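Local coordinates for alkane monooxygenase (Geobacillus thermodenitrificans, PDB 3B9O), which belongs to the luciferase-like monooxygenases, a TIM-barrel family of flavin-dependent enzymes, and holds flavin mononucleotide in its pocket, at residues W23-N28 with Q300-L305; V74-Q79 with S304-L309. All blocks are in the same frame, centred on the assembly; numbering follows the deposited sequence.

Both contacts rest on the same part of the chain, the junction between helix 289-302 and helix 305-316, and they share S304. Their centres lie about 11 Å apart, on the same side of the chain's centre. Contact 1 meets the end of the first helix and is partly buried, with R24 and P26 exposed. It works through the Y302 ring and one weak hydrogen bond. Contact 2 meets the start of the next helix and is buried. It rests on a carboxylate-hydroxyl bond and close packing against a glycine. W303 of contact 1 stacks on H308 of contact 2. The partner is the loop after strand 6-12 in contact 1 and the end of helix 71-75 in contact 2.

Contact 1 (W23-N28 with Q300-L305); sequences WRHPEN and QKYWSL
H25 and Y302 bring the backbones closest, 6.7 Å between their CA atoms, where H25, which opens a type I beta turn to N28, meets Y302 near the end of helix 289-302. The Y302 ring is the centre of the contact. H25 CA sits over the middle of one ring face, 4.0 Å from the centroid and 9° off the normal, a CH-pi contact. The H25 imidazole, with CG anti to the backbone N, directs its edge to that ring in an offset edge-to-face pair. The centroids are 5.1 Å apart and the planes meet at 64°. H25 ND1 lies 3.6 Å from both Y302 CD1 and Y302 CE1. P26 lies by the hydroxyl end of the ring, with P26 CD 3.6 Å from Y302 OH. R24 CB lies obliquely by the CD2-CE2 side of the ring, 3.7 Å from Y302 CD2. The R24 chain then bends at chi3 (-69°). This bend brings R24 NH2 to the backbone Y302 O at 2.7 Å. The bond is weak because the N-H points well off line. A firmer tie of R24 is within its own loop, from NE to G21 O. Its guanidinium also has Y302 CD2 over one face and S304 CB obliquely beside it. H25 continues the aromatic packing, edge-to-face with F299 one turn back on the helix. The whole joins the loop after strand 6-12 to the C-terminal end of helix 289-302. In this TIM-barrel protein it packs a loop that follows a barrel strand against a helix end far along the chain.

Contact 2 (V74-Q79 with S304-L309); sequences VREAVQ and SLEGHL
A Schellman motif ends helix 71-75, and the residues around it meet the first turn of helix 305-316, which has S304 at its N-cap. A77 has the positive phi of the Schellman motif, and V78 after it centres an inverse gamma turn. The nearest backbones are E76 and G307, 5.5 Å between CA atoms. S304 OG donates to E76 OE1 at 2.6 Å, so the carboxylate is held at the start of the helix. The hydroxyl comes from above the carboxylate plane, 37° out of it. The E76 chain bends at chi2 (-91°), which lays the carboxylate along the first turn; E76 CD is 3.7 Å from G307 N. The amino end of the helix would probably favour a negative charge here. The second oxygen, E76 OE2, lies 3.7 Å from E306 CB. The E306 carboxylate leads away, and its OE1 is hydrogen-bonded to Y66 OH. G307 has no side chain, and E76 CB lies 4.0 Å from G307 CA. V78 CG2 packs on G307 O at 3.5 Å and on G307 CA at 3.7 Å. Around this joint, V78 also touches H20 and A73, and E306 touches T72 of helix 71-75. L305 of the same helix turn packs on helix 334-341. Helix 305-316 thus lies between helix 71-75 and helix 334-341, with the V78 side chain about 12 Å from the bound flavin mononucleotide.

Contact 1 (W23-N28 with Q300-L305)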
loop_
_atom_site.group_PDB
_atom_site.type_symbol
_atom_site.label_atom_id
_atom_site.label_comp_id
_atom_site.label_asym_id
_atom_site.label_seq_id
_atom_site.Cartn_x
_atom_site.Cartn_y
_atom_site.Cartn_z
ATOM N N TRP A 23 -14.015 13.297 8.986
ATOM C CA TRP A 23 -13.134 14.143 9.820
ATOM C C TRP A 23 -13.950 14.902 10.873
ATOM O O TRP A 23 -13.461 15.186 11.976
ATOM C CB TRP A 23 -12.322 15.113 8.954
ATOM C CG TRP A 23 -13.106 16.158 8.227
ATOM C CD1 TRP A 23 -13.584 16.078 6.935
ATOM C CD2 TRP A 23 -13.470 17.476 8.707
ATOM N NE1 TRP A 23 -14.211 17.254 6.587
ATOM C CE2 TRP A 23 -14.150 18.131 7.648
ATOM C CE3 TRP A 23 -13.280 18.167 9.925
ATOM C CZ2 TRP A 23 -14.667 19.438 7.775
ATOM C CZ3 TRP A 23 -13.777 19.480 10.039
ATOM C CH2 TRP A 23 -14.481 20.081 8.984
ATOM N N ARG A 24 -15.213 15.185 10.529
ATOM C CA ARG A 24 -16.187 15.821 11.444
ATOM C C ARG A 24 -16.660 14.999 12.646
ATOM O O ARG A 24 -17.149 15.549 13.639
ATOM C CB ARG A 24 -17.398 16.275 10.647
ATOM C CG ARG A 24 -17.068 17.278 9.551
ATOM C CD ARG A 24 -18.298 17.546 8.660
ATOM N NE ARG A 24 -18.689 16.395 7.821
ATOM C CZ ARG A 24 -19.883 16.259 7.244
ATOM N NH1 ARG A 24 -20.831 17.180 7.446
ATOM N NH2 ARG A 24 -20.150 15.214 6.472
ATOM N N HIS A 25 -16.577 13.682 12.549
ATOM C CA HIS A 25 -17.046 12.817 13.620
ATOM C C HIS A 25 -16.345 13.150 14.964
ATOM O O HIS A 25 -15.130 13.322 15.010
ATOM C CB HIS A 25 -16.853 11.354 13.232
ATOM C CG HIS A 25 -17.508 10.399 14.173
ATOM N ND1 HIS A 25 -18.724 9.802 13.896
ATOM C CD2 HIS A 25 -17.141 9.962 15.399
ATOM C CE1 HIS A 25 -19.055 9.013 14.904
ATOM N NE2 HIS A 25 -18.112 9.092 15.824
ATOM N N PRO A 26 -17.125 13.258 16.064
ATOM C CA PRO A 26 -16.549 13.776 17.294
ATOM C C PRO A 26 -15.450 12.894 17.875
ATOM O O PRO A 26 -14.715 13.344 18.759
ATOM C CB PRO A 26 -17.747 13.822 18.261
ATOM C CG PRO A 26 -18.930 13.638 17.455
ATOM C CD PRO A 26 -18.542 12.898 16.226
ATOM N N GLU A 27 -15.344 11.658 17.391
ATOM C CA GLU A 27 -14.387 10.717 17.943
ATOM C C GLU A 27 -13.089 10.667 17.123
ATOM O O GLU A 27 -12.131 10.057 17.544
ATOM C CB GLU A 27 -15.008 9.315 18.067
ATOM C CG GLU A 27 -16.056 9.167 19.188
ATOM C CD GLU A 27 -15.481 9.351 20.597
ATOM O OE1 GLU A 27 -15.823 10.365 21.249
ATOM O OE2 GLU A 27 -14.680 8.496 21.057
ATOM N N ASN A 28 -13.060 11.364 15.992
ATOM C CA ASN A 28 -12.008 11.215 14.996
ATOM C C ASN A 28 -10.771 12.028 15.326
ATOM O O ASN A 28 -10.822 12.988 16.086
ATOM C CB ASN A 28 -12.571 11.625 13.614
ATOM C CG ASN A 28 -12.017 10.783 12.475
ATOM O OD1 ASN A 28 -12.570 10.755 11.355
ATOM N ND2 ASN A 28 -10.944 10.092 12.747
ATOM N N GLN A 300 -22.668 6.957 8.876
ATOM C CA GLN A 300 -23.464 7.269 7.704
ATOM C C GLN A 300 -23.881 8.727 7.698
ATOM O O GLN A 300 -23.819 9.360 6.642
ATOM C CB GLN A 300 -24.667 6.324 7.587
ATOM C CG GLN A 300 -25.571 6.575 6.384
ATOM C CD GLN A 300 -24.833 6.533 5.048
ATOM O OE1 GLN A 300 -24.249 5.513 4.679
ATOM N NE2 GLN A 300 -24.871 7.651 4.307
ATOM N N LYS A 301 -24.267 9.255 8.865
ATOM C CA LYS A 301 -24.606 10.685 9.064
ATOM C C LYS A 301 -23.518 11.659 8.546
ATOM O O LYS A 301 -23.821 12.722 7.980
ATOM C CB LYS A 301 -24.873 10.913 10.557
ATOM C CG LYS A 301 -24.939 12.353 11.019
ATOM C CD LYS A 301 -25.088 12.438 12.553
ATOM C CE LYS A 301 -25.095 13.892 13.050
ATOM N NZ LYS A 301 -25.519 13.932 14.499
ATOM N N TYR A 302 -22.249 11.279 8.724
ATOM C CA TYR A 302 -21.083 12.095 8.305
ATOM C C TYR A 302 -20.533 11.826 6.910
ATOM O O TYR A 302 -19.666 12.570 6.458
ATOM C CB TYR A 302 -19.929 11.952 9.323
ATOM C CG TYR A 302 -20.298 12.482 10.671
ATOM C CD1 TYR A 302 -20.850 11.644 11.633
ATOM C CD2 TYR A 302 -20.146 13.841 10.979
ATOM C CE1 TYR A 302 -21.217 12.133 12.878
ATOM C CE2 TYR A 302 -20.543 14.350 12.236
ATOM C CZ TYR A 302 -21.052 13.485 13.168
ATOM O OH TYR A 302 -21.409 13.935 14.406
ATOM N N TRP A 303 -21.038 10.792 6.221
ATOM C CA TRP A 303 -20.542 10.423 4.890
ATOM C C TRP A 303 -20.862 11.550 3.940
ATOM O O TRP A 303 -22.041 11.926 3.811
ATOM C CB TRP A 303 -21.227 9.155 4.416
ATOM C CG TRP A 303 -20.633 8.415 3.227
ATOM C CD1 TRP A 303 -21.131 8.371 1.937
ATOM C CD2 TRP A 303 -19.509 7.528 3.251
ATOM N NE1 TRP A 303 -20.353 7.546 1.163
ATOM C CE2 TRP A 303 -19.361 7.004 1.946
ATOM C CE3 TRP A 303 -18.590 7.144 4.244
ATOM C CZ2 TRP A 303 -18.340 6.101 1.615
ATOM C CZ3 TRP A 303 -17.569 6.244 3.910
ATOM C CH2 TRP A 303 -17.460 5.734 2.606
ATOM N N SER A 304 -19.816 12.106 3.311
ATOM C CA SER A 304 -19.973 13.282 2.464
ATOM C C SER A 304 -19.951 12.899 1.007
ATOM O O SER A 304 -18.897 12.629 0.442
ATOM C CB SER A 304 -18.894 14.336 2.713
ATOM O OG SER A 304 -19.128 15.462 1.869
ATOM N N LEU A 305 -21.132 12.901 0.396
ATOM C CA LEU A 305 -21.262 12.604 -1.029
ATOM C C LEU A 305 -20.313 13.449 -1.892
ATOM O O LEU A 305 -19.702 12.941 -2.825
ATOM C CB LEU A 305 -22.722 12.783 -1.477
ATOM C CG LEU A 305 -23.161 12.157 -2.808
ATOM C CD1 LEU A 305 -23.259 13.176 -3.898
ATOM C CD2 LEU A 305 -22.290 10.954 -3.249
#

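Contact 2 (V74-Q79 with S304-L309)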
loop_
_atom_site.group_PDB
_atom_site.type_symbol
_atom_site.label_atom_id
_atom_site.label_comp_id
_atom_site.label_asym_id
_atom_site.label_seq_id
_atom_site.Cartn_x
_atom_site.Cartn_y
_atom_site.Cartn_z
ATOM N N VAL A 74 -10.339 20.504 -1.707
ATOM C CA VAL A 74 -9.821 21.426 -0.693
ATOM C C VAL A 74 -10.840 21.563 0.465
ATOM O O VAL A 74 -10.490 21.378 1.642
ATOM C CB VAL A 74 -9.372 22.812 -1.302
ATOM C CG1 VAL A 74 -9.075 23.799 -0.201
ATOM C CG2 VAL A 74 -8.109 22.652 -2.217
ATOM N N ARG A 75 -12.112 21.843 0.135
ATOM C CA ARG A 75 -13.156 22.055 1.171
ATOM C C ARG A 75 -13.418 20.817 2.038
ATOM O O ARG A 75 -13.681 20.900 3.242
ATOM C CB ARG A 75 -14.478 22.497 0.512
ATOM C CG ARG A 75 -15.591 22.950 1.483
ATOM C CD ARG A 75 -16.690 23.784 0.731
ATOM N NE ARG A 75 -16.783 23.395 -0.684
ATOM C CZ ARG A 75 -16.567 24.184 -1.745
ATOM N NH1 ARG A 75 -16.294 25.488 -1.623
ATOM N NH2 ARG A 75 -16.653 23.655 -2.962
ATOM N N GLU A 76 -13.395 19.664 1.388
ATOM C CA GLU A 76 -13.736 18.397 2.045
ATOM C C GLU A 76 -12.478 17.663 2.554
ATOM O O GLU A 76 -12.574 16.520 3.011
ATOM C CB GLU A 76 -14.451 17.502 1.027
ATOM C CG GLU A 76 -15.761 18.064 0.502
ATOM C CD GLU A 76 -16.971 17.643 1.328
ATOM O OE1 GLU A 76 -16.871 16.686 2.134
ATOM O OE2 GLU A 76 -18.035 18.270 1.148
ATOM N N ALA A 77 -11.313 18.302 2.430
ATOM C CA ALA A 77 -10.010 17.681 2.787
ATOM C C ALA A 77 -9.737 16.304 2.117
ATOM O O ALA A 77 -9.196 15.359 2.746
ATOM C CB ALA A 77 -9.856 17.609 4.304
ATOM N N VAL A 78 -10.096 16.217 0.847
ATOM C CA VAL A 78 -9.945 14.990 0.046
ATOM C C VAL A 78 -8.482 14.835 -0.414
ATOM O O VAL A 78 -8.115 15.228 -1.518
ATOM C CB VAL A 78 -10.985 14.960 -1.153
ATOM C CG1 VAL A 78 -10.710 13.763 -2.112
ATOM C CG2 VAL A 78 -12.417 14.914 -0.613
ATOM N N GLN A 79 -7.633 14.313 0.486
ATOM C CA GLN A 79 -6.222 14.033 0.178
ATOM C C GLN A 79 -5.390 15.291 -0.098
ATOM O O GLN A 79 -4.315 15.214 -0.651
ATOM C CB GLN A 79 -6.093 12.977 -0.929
ATOM C CG GLN A 79 -6.481 11.592 -0.364
ATOM C CD GLN A 79 -6.429 10.428 -1.346
ATOM O OE1 GLN A 79 -5.555 10.350 -2.211
ATOM N NE2 GLN A 79 -7.364 9.494 -1.187
ATOM N N SER A 304 -19.816 12.106 3.311
ATOM C CA SER A 304 -19.973 13.282 2.464
ATOM C C SER A 304 -19.951 12.899 1.007
ATOM O O SER A 304 -18.897 12.629 0.442
ATOM C CB SER A 304 -18.894 14.336 2.713
ATOM O OG SER A 304 -19.128 15.462 1.869
ATOM N N LEU A 305 -21.132 12.901 0.396
ATOM C CA LEU A 305 -21.262 12.604 -1.029
ATOM C C LEU A 305 -20.313 13.449 -1.892
ATOM O O LEU A 305 -19.702 12.941 -2.825
ATOM C CB LEU A 305 -22.722 12.783 -1.477
ATOM C CG LEU A 305 -23.161 12.157 -2.808
ATOM C CD1 LEU A 305 -23.259 13.176 -3.898
ATOM C CD2 LEU A 305 -22.290 10.954 -3.249
ATOM N N GLU A 306 -20.207 14.741 -1.581
ATOM C CA GLU A 306 -19.395 15.650 -2.374
ATOM C C GLU A 306 -17.883 15.316 -2.322
ATOM O O GLU A 306 -17.183 15.350 -3.340
ATOM C CB GLU A 306 -19.687 17.086 -1.921
ATOM C CG GLU A 306 -19.567 18.119 -3.024
ATOM C CD GLU A 306 -20.709 18.110 -4.069
ATOM O OE1 GLU A 306 -20.541 18.757 -5.112
ATOM O OE2 GLU A 306 -21.748 17.471 -3.883
ATOM N N GLY A 307 -17.400 14.964 -1.134
ATOM C CA GLY A 307 -16.036 14.476 -0.981
ATOM C C GLY A 307 -15.793 13.212 -1.779
ATOM O O GLY A 307 -14.810 13.116 -2.518
ATOM N N HIS A 308 -16.728 12.261 -1.684
ATOM C CA HIS A 308 -16.629 11.071 -2.548
ATOM C C HIS A 308 -16.672 11.341 -4.031
ATOM O O HIS A 308 -15.938 10.725 -4.772
ATOM C CB HIS A 308 -17.644 10.017 -2.155
ATOM C CG HIS A 308 -17.436 9.537 -0.760
ATOM N ND1 HIS A 308 -16.491 8.593 -0.444
ATOM C CD2 HIS A 308 -17.987 9.930 0.410
ATOM C CE1 HIS A 308 -16.501 8.383 0.857
ATOM N NE2 HIS A 308 -17.399 9.184 1.399
ATOM N N LEU A 309 -17.503 12.284 -4.470
ATOM C CA LEU A 309 -17.475 12.656 -5.893
ATOM C C LEU A 309 -16.106 13.166 -6.327
ATOM O O LEU A 309 -15.628 12.841 -7.426
ATOM C CB LEU A 309 -18.570 13.687 -6.210
ATOM C CG LEU A 309 -19.982 13.385 -6.732
ATOM C CD1 LEU A 309 -20.330 11.947 -6.991
ATOM C CD2 LEU A 309 -21.014 14.095 -5.868
#